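PDB 4MX6: TRAP-type C4-dicarboxylate:H+ symport system substrate-binding component DctP, which binds succinate in the periplasm and probably delivers C4-dicarboxylates to the membrane subunits of a TRAP-type transporter. Local coordinates for residues 190-195 / 313-318; 56-61 / 267-272; 233-238 / 297-302; 42-47 / 81-86; 35-40 / 68-73. One frame throughout, in Å; residues are numbered along the deposited sequence. Where two conformers were deposited one is given.

Contact 1: residues 190-195 / 313-318; sequences FDAVGA and DVMKPV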
# COMPACT_ATOMS: atom_id res chain seq x y z
N PHE A 190 15.50 -4.94 3.52
CA PHE A 190 16.24 -4.63 4.75
C PHE A 190 17.42 -5.58 4.98
O PHE A 190 18.47 -5.13 5.45
CB PHE A 190 15.29 -4.54 5.95
CG PHE A 190 14.45 -3.29 5.91
CD1 PHE A 190 15.03 -2.06 6.20
CD2 PHE A 190 13.12 -3.32 5.53
CE1 PHE A 190 14.29 -0.91 6.13
CE2 PHE A 190 12.38 -2.15 5.47
CZ PHE A 190 12.97 -0.96 5.78
N ASP A 191 17.30 -6.85 4.62
CA ASP A 191 18.45 -7.77 4.66
C ASP A 191 19.63 -7.20 3.86
O ASP A 191 20.79 -7.39 4.23
CB ASP A 191 18.11 -9.14 4.05
CG ASP A 191 17.16 -9.98 4.88
OD1 ASP A 191 17.06 -9.78 6.11
OD2 ASP A 191 16.53 -10.87 4.28
N ALA A 192 19.33 -6.54 2.74
CA ALA A 192 20.37 -6.07 1.82
C ALA A 192 21.30 -5.03 2.44
O ALA A 192 22.41 -4.84 1.96
CB ALA A 192 19.72 -5.50 0.57
N VAL A 193 20.84 -4.38 3.50
CA VAL A 193 21.64 -3.39 4.22
C VAL A 193 21.96 -3.84 5.65
O VAL A 193 22.39 -3.04 6.48
CB VAL A 193 20.98 -1.98 4.20
CG1 VAL A 193 20.91 -1.43 2.77
CG2 VAL A 193 19.58 -2.00 4.84
N GLY A 194 21.79 -5.12 5.92
CA GLY A 194 22.15 -5.65 7.22
C GLY A 194 21.20 -5.22 8.34
O GLY A 194 21.54 -5.32 9.52
N ALA A 195 20.02 -4.73 7.97
CA ALA A 195 18.97 -4.47 8.95
C ALA A 195 18.18 -5.76 9.22
O ALA A 195 18.35 -6.75 8.52
CB ALA A 195 18.05 -3.36 8.47
N ASP A 313 22.01 1.62 -5.40
CA ASP A 313 22.98 0.60 -5.79
C ASP A 313 22.95 -0.63 -4.89
O ASP A 313 23.02 -1.76 -5.37
CB ASP A 313 24.39 1.19 -5.81
CG ASP A 313 24.61 2.18 -6.95
OD1 ASP A 313 23.76 2.27 -7.86
OD2 ASP A 313 25.66 2.86 -6.94
N VAL A 314 22.87 -0.41 -3.58
CA VAL A 314 22.88 -1.51 -2.63
C VAL A 314 21.58 -2.33 -2.68
O VAL A 314 21.55 -3.49 -2.25
CB VAL A 314 23.14 -0.99 -1.20
CG1 VAL A 314 21.91 -0.34 -0.61
CG2 VAL A 314 23.61 -2.09 -0.31
N MET A 315 20.51 -1.75 -3.23
CA MET A 315 19.21 -2.42 -3.31
C MET A 315 19.01 -3.22 -4.60
O MET A 315 18.13 -4.06 -4.65
CB MET A 315 18.08 -1.41 -3.15
CG MET A 315 17.98 -0.83 -1.77
SD MET A 315 17.67 -2.10 -0.53
CE MET A 315 17.59 -1.07 0.94
N LYS A 316 19.82 -2.98 -5.62
CA LYS A 316 19.65 -3.67 -6.90
C LYS A 316 19.72 -5.20 -6.77
O LYS A 316 18.98 -5.89 -7.45
CB LYS A 316 20.64 -3.15 -7.94
CG LYS A 316 20.28 -1.79 -8.51
CD LYS A 316 19.10 -1.89 -9.46
CE LYS A 316 18.77 -0.54 -10.10
NZ LYS A 316 19.89 0.02 -10.90
N PRO A 317 20.57 -5.73 -5.87
CA PRO A 317 20.56 -7.20 -5.72
C PRO A 317 19.22 -7.79 -5.28
O PRO A 317 18.98 -8.98 -5.50
CB PRO A 317 21.67 -7.46 -4.70
CG PRO A 317 22.61 -6.34 -4.89
CD PRO A 317 21.70 -5.13 -5.13
N VAL A 318 18.34 -6.99 -4.67
CA VAL A 318 17.01 -7.49 -4.33
C VAL A 318 16.24 -7.80 -5.61
O VAL A 318 15.52 -8.80 -5.69
CB VAL A 318 16.24 -6.45 -3.48
CG1 VAL A 318 14.82 -6.92 -3.21
CG2 VAL A 318 16.98 -6.17 -2.18
O HOH W 1 22.97 -5.34 -0.86
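Ala192 and Val193 meet Val314, Met315 and Val318 through methyl groups and a thioether, with no aromatic ring at the interface: the ring of Phe190 takes no part and stacks with Phe178. At the carbonyl of Phe190, Val193 N and Ala195 N reach O from opposite faces of its plane. The carbonyl O of Ala192 has Val314 CG2 beside it at 3.8 Å. It also accepts a hydrogen bond from water 1, at 2.9 Å, and that water donates to Val314 O at 2.7 Å. In the kink at Pro317 of helix 305-326, Val318 N bonds to Met315 O and not to Val314 O, leaving the latter to the water. The facing residues sit where helix 184-191 ends in a Schellman motif, with Ala195 N bonded to Phe190 O and Gly194 N to Asp191 O; Gly194 is its C-prime residue, with a phi of 72° that a residue lacking a side chain adopts easily. Small Ala192 lets the chain pass close, its CB lying 3.9 Å from Val318 CG2 and 4.1 Å from Met315 SD. Val193 CG1 lies anti to its own carbonyl carbon (chi1 -65°), and from there it touches Val314 CG1 at 3.7 Å, the two valines crossing near a right angle. Met315, unbranched and bent at chi2 (-61°), brings CE up to Val193 CG1 at 3.8 Å, while Pro170 packs against both Val193 and Val314.

Contact 2: residues 56-61 / 267-272; sequences LKFKEL and KEALDE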
# COMPACT_ATOMS: atom_id res chain seq x y z
N LEU A 56 -15.37 5.59 1.87
CA LEU A 56 -16.56 6.39 2.19
C LEU A 56 -17.22 6.96 0.93
O LEU A 56 -18.44 7.03 0.85
CB LEU A 56 -16.21 7.51 3.16
CG LEU A 56 -15.96 7.06 4.61
CD1 LEU A 56 -15.55 8.25 5.45
CD2 LEU A 56 -17.16 6.35 5.21
N LYS A 57 -16.43 7.35 -0.06
CA LYS A 57 -17.01 7.83 -1.31
C LYS A 57 -17.80 6.71 -1.99
O LYS A 57 -18.90 6.93 -2.52
CB LYS A 57 -15.92 8.38 -2.24
CG LYS A 57 -16.44 8.94 -3.56
CD LYS A 57 -17.36 10.14 -3.36
CE LYS A 57 -17.68 10.84 -4.66
NZ LYS A 57 -18.51 12.04 -4.46
N PHE A 58 -17.25 5.50 -1.97
CA PHE A 58 -17.94 4.34 -2.55
C PHE A 58 -19.28 4.12 -1.84
O PHE A 58 -20.32 3.94 -2.49
CB PHE A 58 -17.02 3.12 -2.46
CG PHE A 58 -17.64 1.83 -2.92
CD1 PHE A 58 -18.11 1.66 -4.21
CD2 PHE A 58 -17.68 0.75 -2.07
CE1 PHE A 58 -18.64 0.47 -4.61
CE2 PHE A 58 -18.21 -0.46 -2.48
CZ PHE A 58 -18.69 -0.59 -3.75
N LYS A 59 -19.28 4.18 -0.51
CA LYS A 59 -20.52 4.11 0.26
C LYS A 59 -21.51 5.17 -0.18
O LYS A 59 -22.69 4.88 -0.40
CB LYS A 59 -20.19 4.28 1.75
CG LYS A 59 -21.41 4.44 2.65
CD LYS A 59 -20.99 4.67 4.09
CE LYS A 59 -22.17 4.85 5.03
NZ LYS A 59 -23.02 3.65 5.08
N GLU A 60 -21.06 6.42 -0.29
CA GLU A 60 -21.93 7.52 -0.65
C GLU A 60 -22.55 7.31 -2.02
O GLU A 60 -23.76 7.48 -2.20
CB GLU A 60 -21.15 8.84 -0.60
CG GLU A 60 -20.80 9.26 0.82
CD GLU A 60 -19.77 10.37 0.90
OE1 GLU A 60 -19.57 11.04 -0.12
OE2 GLU A 60 -19.19 10.56 2.00
N LEU A 61 -21.73 6.91 -2.99
CA LEU A 61 -22.22 6.75 -4.35
C LEU A 61 -23.18 5.58 -4.47
O LEU A 61 -24.19 5.67 -5.18
CB LEU A 61 -21.07 6.61 -5.35
CG LEU A 61 -20.19 7.85 -5.50
CD1 LEU A 61 -19.17 7.56 -6.58
CD2 LEU A 61 -21.00 9.07 -5.84
N LYS A 267 -19.72 -1.15 -9.96
CA LYS A 267 -18.39 -1.02 -10.55
C LYS A 267 -18.09 0.42 -10.92
O LYS A 267 -17.00 0.92 -10.66
CB LYS A 267 -18.25 -1.94 -11.77
CG LYS A 267 -16.89 -1.84 -12.47
CD LYS A 267 -15.69 -2.07 -11.55
CE LYS A 267 -14.43 -2.42 -12.33
NZ LYS A 267 -14.04 -1.37 -13.30
N GLU A 268 -19.07 1.11 -11.51
CA GLU A 268 -18.86 2.50 -11.89
C GLU A 268 -18.66 3.37 -10.65
O GLU A 268 -17.82 4.28 -10.65
CB GLU A 268 -20.03 3.02 -12.73
CG GLU A 268 -19.99 4.52 -13.00
CD GLU A 268 -18.77 4.97 -13.79
OE1 GLU A 268 -18.21 4.15 -14.55
OE2 GLU A 268 -18.39 6.16 -13.66
N ALA A 269 -19.39 3.08 -9.58
CA ALA A 269 -19.23 3.81 -8.32
C ALA A 269 -17.83 3.56 -7.76
O ALA A 269 -17.18 4.48 -7.26
CB ALA A 269 -20.30 3.39 -7.31
N LEU A 270 -17.38 2.32 -7.84
CA LEU A 270 -16.03 1.99 -7.39
C LEU A 270 -14.98 2.76 -8.19
O LEU A 270 -14.05 3.32 -7.63
CB LEU A 270 -15.81 0.49 -7.50
CG LEU A 270 -14.63 -0.02 -6.70
CD1 LEU A 270 -15.04 -0.15 -5.24
CD2 LEU A 270 -14.24 -1.35 -7.24
N ASP A 271 -15.11 2.77 -9.51
CA ASP A 271 -14.16 3.47 -10.36
C ASP A 271 -14.07 4.95 -9.96
O ASP A 271 -12.99 5.53 -9.87
CB ASP A 271 -14.57 3.40 -11.83
CG ASP A 271 -14.47 2.01 -12.42
OD1 ASP A 271 -13.87 1.11 -11.79
OD2 ASP A 271 -15.00 1.83 -13.54
N GLU A 272 -15.23 5.58 -9.75
CA GLU A 272 -15.25 6.99 -9.40
C GLU A 272 -14.63 7.23 -8.01
O GLU A 272 -13.94 8.23 -7.78
CB GLU A 272 -16.68 7.52 -9.46
CG GLU A 272 -17.19 7.62 -10.86
CD GLU A 272 -18.64 8.04 -10.91
OE1 GLU A 272 -19.02 8.94 -10.11
OE2 GLU A 272 -19.41 7.48 -11.73
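Glu272 OE1 lies 3.8 Å from Leu61 CD1 and is held by a salt bridge to Arg65, one turn further along the helix that carries Leu61, so a charged group seals the margin of an otherwise apolar contact. A second salt bridge, Lys267 NZ to Asp271 OD1 at 2.9 Å, uses the syn lone pair of OD1 and stays within helix 260-295, on the side turned from the partner. Between the helices the meeting is of hydrocarbon. Leu270 CD1 sits over the centre of one face of the Phe58 ring, 3.7 Å from its centroid and 13° off the normal, a CH-pi contact. Phe58 reaches there because its CG stands anti to the backbone N (chi1 176°). The backbone of Ala269 lies at the ring edge, its C 4.0 Å from Phe58 CD1. Alanine suits this place: its CB meets Leu61 CB at 3.8 Å, and the axes of the two short segments approach to 8.7 Å, at 143°. Helix 50-65 belongs to a beta-alpha-beta unit, and the contact lays it against the long helix 260-295, a hallmark of TRAP solute-binding proteins. Phe97 meets the Phe58 ring edge-to-face. The chemistry implies a division of labour: dispersion and CH-pi forces join the buried surfaces, while the carboxylate of Glu272, probably ionised beside Arg65, ties the two helices together at the margin.

Contact 3: residues 233-238 / 297-302; sequences QSHITE and LSQLVT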
# COMPACT_ATOMS: atom_id res chain seq x y z
N GLN A 233 9.30 8.57 16.57
CA GLN A 233 10.49 8.39 15.73
C GLN A 233 11.19 9.73 15.62
O GLN A 233 10.57 10.71 15.21
CB GLN A 233 10.09 7.90 14.33
CG GLN A 233 9.43 6.55 14.32
CD GLN A 233 10.45 5.43 14.32
OE1 GLN A 233 10.79 4.90 13.27
NE2 GLN A 233 10.93 5.05 15.49
N SER A 234 12.47 9.81 15.96
CA SER A 234 13.15 11.10 15.96
C SER A 234 13.52 11.62 14.57
O SER A 234 13.73 12.83 14.42
CB SER A 234 14.39 11.07 16.86
OG SER A 234 15.37 10.18 16.35
N HIS A 235 13.62 10.74 13.57
CA HIS A 235 14.11 11.13 12.25
C HIS A 235 13.35 10.46 11.13
O HIS A 235 13.13 9.25 11.15
CB HIS A 235 15.57 10.75 12.12
CG HIS A 235 16.48 11.60 12.93
ND1 HIS A 235 16.76 11.36 14.25
CD2 HIS A 235 17.15 12.73 12.60
CE1 HIS A 235 17.57 12.30 14.70
NE2 HIS A 235 17.82 13.14 13.72
N ILE A 236 12.96 11.25 10.13
CA ILE A 236 12.29 10.74 8.94
C ILE A 236 13.18 11.06 7.76
O ILE A 236 13.51 12.22 7.53
CB ILE A 236 10.91 11.40 8.73
CG1 ILE A 236 10.05 11.22 9.97
CG2 ILE A 236 10.22 10.84 7.47
CD1 ILE A 236 8.73 11.97 9.93
N THR A 237 13.57 10.04 7.02
CA THR A 237 14.45 10.21 5.88
C THR A 237 13.60 10.12 4.60
O THR A 237 12.91 9.12 4.37
CB THR A 237 15.56 9.16 5.91
OG1 THR A 237 16.35 9.32 7.10
CG2 THR A 237 16.48 9.31 4.72
N GLU A 238 13.61 11.20 3.83
CA GLU A 238 12.81 11.30 2.61
C GLU A 238 13.51 10.57 1.47
O GLU A 238 14.16 11.16 0.61
CB GLU A 238 12.54 12.76 2.27
CG GLU A 238 11.52 12.96 1.14
CD GLU A 238 10.98 14.39 1.08
OE1 GLU A 238 11.48 15.25 1.82
OE2 GLU A 238 10.05 14.66 0.30
N LEU A 297 8.33 17.69 15.87
CA LEU A 297 8.60 16.52 16.70
C LEU A 297 9.58 15.54 16.09
O LEU A 297 10.14 14.70 16.78
CB LEU A 297 7.31 15.79 17.04
CG LEU A 297 6.34 16.56 17.95
CD1 LEU A 297 5.07 15.75 18.20
CD2 LEU A 297 7.00 16.93 19.26
N SER A 298 9.76 15.63 14.78
CA SER A 298 10.63 14.70 14.09
C SER A 298 11.42 15.43 13.02
O SER A 298 10.89 16.27 12.29
CB SER A 298 9.80 13.57 13.47
OG SER A 298 10.63 12.52 13.02
N GLN A 299 12.70 15.11 12.94
CA GLN A 299 13.60 15.82 12.04
C GLN A 299 13.58 15.20 10.66
O GLN A 299 13.82 14.01 10.51
CB GLN A 299 15.03 15.76 12.56
CG GLN A 299 15.27 16.50 13.86
CD GLN A 299 16.65 17.12 13.90
OE1 GLN A 299 17.04 17.85 12.98
NE2 GLN A 299 17.41 16.84 14.95
N LEU A 300 13.34 16.03 9.65
CA LEU A 300 13.42 15.62 8.26
C LEU A 300 14.87 15.50 7.80
O LEU A 300 15.68 16.41 8.01
CB LEU A 300 12.71 16.65 7.39
CG LEU A 300 12.87 16.37 5.90
CD1 LEU A 300 12.05 15.15 5.54
CD2 LEU A 300 12.49 17.58 5.07
N VAL A 301 15.19 14.39 7.15
CA VAL A 301 16.51 14.11 6.62
C VAL A 301 16.36 13.99 5.11
O VAL A 301 15.53 13.22 4.62
CB VAL A 301 17.07 12.77 7.20
CG1 VAL A 301 18.41 12.44 6.61
CG2 VAL A 301 17.17 12.85 8.73
N THR A 302 17.11 14.79 4.38
CA THR A 302 17.07 14.82 2.93
C THR A 302 18.30 14.08 2.40
O THR A 302 19.34 14.10 3.04
CB THR A 302 17.05 16.29 2.44
OG1 THR A 302 15.81 16.90 2.83
CG2 THR A 302 17.23 16.40 0.95
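Ser298 OG donates a 2.8 Å hydrogen bond to Gln233 O, just ahead of a parallel beta ladder in which strand 299-301 forms the outer edge of a mixed four-stranded sheet beside strand 235-237. The hydroxyl comes from above the carbonyl plane, placed there by OG standing anti to the backbone N (chi1 -169°), and it also lies 3.4 Å from Ile236 CG1. An alanine here has no hydroxyl to give Gln233 O, and the chain just before the strand would probably be freer to shift. Gln299 N to Ser234 O and Ile236 N to Gln299 O, both 2.9 Å, begin the ladder, followed by Val301 N to Ile236 O. On one face of the sheet His235 and Gln299 lie side by side, pointing the same way, with ring and amide planes 31° apart; CD2 of the ring touches Gln299 CB at 3.7 Å, and Val301 CG2 reaches the ring edge. Beta-branched Thr237 and Val301 follow on that face, both suited to an extended chain. Ile236 and Leu300 occupy the other face and pack on Trp221 and helix 260-295, apolar side chains that suit this packing. Further out, Ser234 and His235 together face Ala163 in a classic beta bulge, and Ser234 OG shares a hydrogen bond with His235 ND1 that steadies the ring. Leu167 N bonds to Thr237 OG1, and Lys289 forms a salt bridge with Glu238 OE1. At the far end, Glu238 N meets Val301 O at 2.9 Å.

Contact 4: residues 42-47 / 81-86; sequences SHVVAE and FGDNNE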
# COMPACT_ATOMS: atom_id res chain seq x y z
N SER A 42 -13.85 -3.47 4.49
CA SER A 42 -12.96 -3.29 5.63
C SER A 42 -11.59 -2.86 5.17
O SER A 42 -11.15 -3.20 4.08
CB SER A 42 -12.88 -4.55 6.49
OG SER A 42 -12.30 -5.65 5.81
N HIS A 43 -10.90 -2.11 6.03
CA HIS A 43 -9.52 -1.74 5.79
C HIS A 43 -8.81 -1.41 7.10
O HIS A 43 -9.43 -1.40 8.18
CB HIS A 43 -9.45 -0.60 4.76
CG HIS A 43 -10.02 0.70 5.23
ND1 HIS A 43 -9.32 1.54 6.08
CD2 HIS A 43 -11.20 1.32 4.97
CE1 HIS A 43 -10.05 2.62 6.30
NE2 HIS A 43 -11.19 2.51 5.65
N VAL A 44 -7.51 -1.16 6.99
CA VAL A 44 -6.65 -1.03 8.17
C VAL A 44 -6.20 0.40 8.46
O VAL A 44 -5.47 0.62 9.42
CB VAL A 44 -5.40 -1.95 8.05
CG1 VAL A 44 -5.84 -3.37 7.82
CG2 VAL A 44 -4.43 -1.48 6.96
N VAL A 45 -6.56 1.36 7.62
CA VAL A 45 -6.09 2.73 7.81
C VAL A 45 -7.09 3.64 8.53
O VAL A 45 -8.23 3.28 8.76
CB VAL A 45 -5.61 3.37 6.49
CG1 VAL A 45 -4.47 2.54 5.88
CG2 VAL A 45 -6.74 3.57 5.49
N ALA A 46 -6.61 4.82 8.89
CA ALA A 46 -7.48 5.85 9.46
C ALA A 46 -8.48 6.34 8.41
O ALA A 46 -8.27 6.20 7.20
CB ALA A 46 -6.66 7.00 9.99
N GLU A 47 -9.57 6.94 8.86
CA GLU A 47 -10.59 7.44 7.95
C GLU A 47 -10.07 8.56 7.05
O GLU A 47 -10.40 8.60 5.86
CB GLU A 47 -11.79 7.94 8.78
CG GLU A 47 -12.86 8.61 7.94
CD GLU A 47 -14.17 8.74 8.66
OE1 GLU A 47 -14.61 7.74 9.29
OE2 GLU A 47 -14.79 9.82 8.55
N PHE A 81 -11.71 -6.52 10.14
CA PHE A 81 -10.62 -7.41 9.76
C PHE A 81 -9.34 -6.60 9.62
O PHE A 81 -9.36 -5.43 9.21
CB PHE A 81 -10.95 -8.17 8.47
CG PHE A 81 -12.16 -9.03 8.60
CD1 PHE A 81 -12.17 -10.10 9.47
CD2 PHE A 81 -13.32 -8.74 7.89
CE1 PHE A 81 -13.30 -10.88 9.62
CE2 PHE A 81 -14.45 -9.52 8.04
CZ PHE A 81 -14.44 -10.58 8.90
N GLY A 82 -8.22 -7.25 9.92
CA GLY A 82 -6.91 -6.63 9.84
C GLY A 82 -6.06 -7.26 8.77
O GLY A 82 -6.53 -8.07 7.96
N ASP A 83 -4.77 -6.91 8.77
CA ASP A 83 -3.85 -7.35 7.72
C ASP A 83 -3.85 -8.86 7.57
O ASP A 83 -3.86 -9.39 6.46
CB ASP A 83 -2.42 -6.96 8.05
CG ASP A 83 -2.01 -5.58 7.52
OD1 ASP A 83 -2.79 -4.91 6.81
OD2 ASP A 83 -0.83 -5.21 7.79
N ASN A 84 -3.77 -9.58 8.68
CA ASN A 84 -3.50 -10.99 8.58
C ASN A 84 -4.71 -11.81 8.16
O ASN A 84 -4.50 -12.86 7.54
CB ASN A 84 -2.90 -11.54 9.88
CG ASN A 84 -1.48 -11.02 10.13
OD1 ASN A 84 -0.85 -10.40 9.26
ND2 ASN A 84 -0.98 -11.27 11.33
N ASN A 85 -5.94 -11.35 8.43
CA ASN A 85 -7.14 -12.15 8.15
C ASN A 85 -8.07 -11.61 7.06
O ASN A 85 -9.03 -12.29 6.71
CB ASN A 85 -7.95 -12.46 9.43
CG ASN A 85 -8.53 -11.22 10.11
OD1 ASN A 85 -8.47 -10.11 9.59
ND2 ASN A 85 -9.16 -11.43 11.26
N GLU A 86 -7.80 -10.45 6.49
CA GLU A 86 -8.77 -9.84 5.60
C GLU A 86 -8.99 -10.62 4.31
O GLU A 86 -10.12 -10.68 3.83
CB GLU A 86 -8.43 -8.37 5.33
CG GLU A 86 -7.17 -8.14 4.52
CD GLU A 86 -6.91 -6.67 4.22
OE1 GLU A 86 -7.80 -5.81 4.41
OE2 GLU A 86 -5.77 -6.37 3.78
O HOH W 2 -8.55 -3.60 3.12
O HOH W 3 -9.56 -5.04 6.35
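Val44 and Asp83 cross at about a right angle, and both valine methyls border one carboxylate oxygen: OD1 of Asp83 lies 3.6 Å from Val44 CG1 and 3.8 Å from its CG2. That oxygen is no misfit among methyls, since Lys104, a succinate-binding residue, forms a salt bridge with it, and Phe202 N bonds to the other oxygen. Ser42 approaches Phe81 differently: in one of its two conformers, OG lies in the ring plane at the edge, 3.9 Å from CD2. These loops follow strands 37-42 and 70-75 at the C-terminal edge of their parallel sheet, where periplasmic binding proteins build their ligand cleft; the side chain of Val44 is about 4 Å from a bound succinate. Buried Glu86, opening helix 86-91, reaches Ser42, which ends strand 37-42, through water. Its OE1 accepts from water 2, which also donates to Ser42 O at 2.8 Å, and from water 3, which donates to Phe81 O at 2.9 Å and accepts from Ser42 OG in that same conformer. Glutamate fits here because one oxygen can take both waters. Within the first loop, Val45 N donates to His43 ND1 in the plane of the imidazole, holding that ring's rotation; in the second, Asn85 OD1 accepts from Gly82 N at 2.9 Å.

Contact 5: residues 35-40 / 68-73; sequences APVEIK and GEYTVS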
# COMPACT_ATOMS: atom_id res chain seq x y z
N ALA A 35 -34.67 -6.08 3.48
CA ALA A 35 -33.50 -5.26 3.78
C ALA A 35 -32.65 -5.08 2.53
O ALA A 35 -32.59 -5.98 1.69
CB ALA A 35 -32.68 -5.91 4.88
N PRO A 36 -31.99 -3.91 2.40
CA PRO A 36 -31.01 -3.77 1.32
C PRO A 36 -29.89 -4.77 1.53
O PRO A 36 -29.62 -5.14 2.68
CB PRO A 36 -30.48 -2.35 1.51
CG PRO A 36 -31.51 -1.65 2.34
CD PRO A 36 -32.11 -2.69 3.21
N VAL A 37 -29.26 -5.21 0.46
CA VAL A 37 -28.10 -6.08 0.59
C VAL A 37 -26.96 -5.27 1.20
O VAL A 37 -26.62 -4.19 0.71
CB VAL A 37 -27.71 -6.69 -0.77
CG1 VAL A 37 -26.39 -7.44 -0.67
CG2 VAL A 37 -28.80 -7.62 -1.27
N GLU A 38 -26.41 -5.76 2.29
CA GLU A 38 -25.28 -5.09 2.93
C GLU A 38 -23.97 -5.53 2.29
O GLU A 38 -23.67 -6.73 2.22
CB GLU A 38 -25.23 -5.37 4.43
CG GLU A 38 -24.08 -4.64 5.15
CD GLU A 38 -23.98 -4.98 6.62
OE1 GLU A 38 -24.60 -5.98 7.04
OE2 GLU A 38 -23.30 -4.24 7.36
N ILE A 39 -23.21 -4.54 1.84
CA ILE A 39 -21.88 -4.73 1.31
C ILE A 39 -20.89 -4.22 2.35
O ILE A 39 -20.97 -3.07 2.75
CB ILE A 39 -21.71 -3.91 0.02
CG1 ILE A 39 -22.60 -4.45 -1.10
CG2 ILE A 39 -20.28 -3.91 -0.42
CD1 ILE A 39 -22.63 -3.55 -2.32
N LYS A 40 -20.00 -5.08 2.82
CA LYS A 40 -18.99 -4.67 3.81
C LYS A 40 -17.65 -4.39 3.14
O LYS A 40 -17.22 -5.17 2.28
CB LYS A 40 -18.82 -5.75 4.87
CG LYS A 40 -20.07 -6.03 5.66
CD LYS A 40 -19.84 -7.04 6.78
CE LYS A 40 -21.16 -7.47 7.40
NZ LYS A 40 -20.96 -8.33 8.58
N GLY A 68 -32.01 1.78 -1.06
CA GLY A 68 -32.88 0.70 -0.64
C GLY A 68 -32.52 -0.66 -1.21
O GLY A 68 -33.09 -1.67 -0.81
N GLU A 69 -31.56 -0.69 -2.15
CA GLU A 69 -31.18 -1.94 -2.79
C GLU A 69 -29.86 -2.47 -2.22
O GLU A 69 -29.73 -3.68 -2.00
CB GLU A 69 -31.03 -1.74 -4.30
CG GLU A 69 -32.30 -1.30 -5.00
CD GLU A 69 -32.06 -0.96 -6.47
OE1 GLU A 69 -31.56 -1.83 -7.18
OE2 GLU A 69 -32.34 0.18 -6.89
N TYR A 70 -28.90 -1.57 -2.02
CA TYR A 70 -27.60 -1.91 -1.46
C TYR A 70 -27.20 -0.83 -0.48
O TYR A 70 -27.53 0.34 -0.65
CB TYR A 70 -26.54 -2.02 -2.56
CG TYR A 70 -26.79 -3.18 -3.49
CD1 TYR A 70 -27.62 -3.03 -4.61
CD2 TYR A 70 -26.25 -4.43 -3.24
CE1 TYR A 70 -27.88 -4.09 -5.44
CE2 TYR A 70 -26.51 -5.49 -4.06
CZ TYR A 70 -27.33 -5.32 -5.17
OH TYR A 70 -27.59 -6.38 -6.01
N THR A 71 -26.47 -1.23 0.56
CA THR A 71 -25.84 -0.29 1.48
C THR A 71 -24.42 -0.76 1.69
O THR A 71 -24.15 -1.95 1.63
CB THR A 71 -26.59 -0.23 2.82
OG1 THR A 71 -26.03 0.81 3.63
CG2 THR A 71 -26.50 -1.56 3.56
N VAL A 72 -23.50 0.18 1.92
CA VAL A 72 -22.10 -0.15 2.16
C VAL A 72 -21.73 0.19 3.59
O VAL A 72 -21.89 1.34 4.00
CB VAL A 72 -21.16 0.61 1.20
CG1 VAL A 72 -19.71 0.20 1.44
CG2 VAL A 72 -21.54 0.37 -0.24
N SER A 73 -21.26 -0.80 4.35
CA SER A 73 -20.73 -0.57 5.69
C SER A 73 -19.22 -0.55 5.62
O SER A 73 -18.61 -1.49 5.10
CB SER A 73 -21.20 -1.67 6.65
OG SER A 73 -22.61 -1.65 6.77
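Val37 N to Glu69 O, Thr71 N to Val37 O, Ile39 N to Thr71 O and Ser73 N to Ile39 O join strands 37-42 and 70-75 as a parallel pair, their segment axes 4.6 Å apart at 29°. The last two bonds, both 2.8 Å, are the shorter ones. On one face Val37 and Tyr70 lie side by side, pointing the same way, with Val37 CB 3.7 Å from Tyr70 CD2. Ile39 crosses the same ring at a slant, its CD1 3.8 Å from CD2. Ile39 and Val72, branched and apolar, are buried on this face, where Val72 packs on Phe58 and Val62 of helix 50-65, the helix linking the two strands in a beta-alpha-beta unit. The other face is more polar. Glu38 runs out extended, with CG anti to the backbone N (chi1 -178°), and this carries OE2 two residues along to Ser73 OG, which donates at 2.7 Å to the anti side of the carboxylate, 17° out of its plane. An alanine in place of Ser73 has no hydroxyl for Glu38 OE2, and the carboxylate would probably be freer to swing away from the sheet. Beside Glu38, Thr71 turns CG2 to Glu38 CB at 4.1 Å, while its OG1 bonds to Glu63. Where the strands begin, Pro36 CG rests 3.5 Å from Gly68 O. The chemistry thus differs across the sheet: apolar packing dominates the Ile39 and Val72 face, whereas on the Glu38 face a hydroxyl-carboxylate bond adds a side-chain tie to the four backbone bonds.

Overall arrangement
Contacts 2, 4 and 5 belong to one neighbourhood. Contact 5 pairs the strands of a beta-alpha-beta unit, contact 2 sets its helix against helix 260-295, and contact 4 joins the loops that leave both strands. Lys59 NZ and Val72 O, 2.8 Å apart, link contacts 2 and 5, whose centres are 13 Å apart, and Leu56 touches Glu47 between contacts 2 and 4. Contact 4 is nearest the ligand: Val44's side chain is about 4 Å from succinate, whereas Gln233 of contact 3 is about 12 Å away. Contact 1, with its centre 47 Å from that of contact 5, lies away from the binding residues; helix 305-326 follows contact 3's strand 299-301.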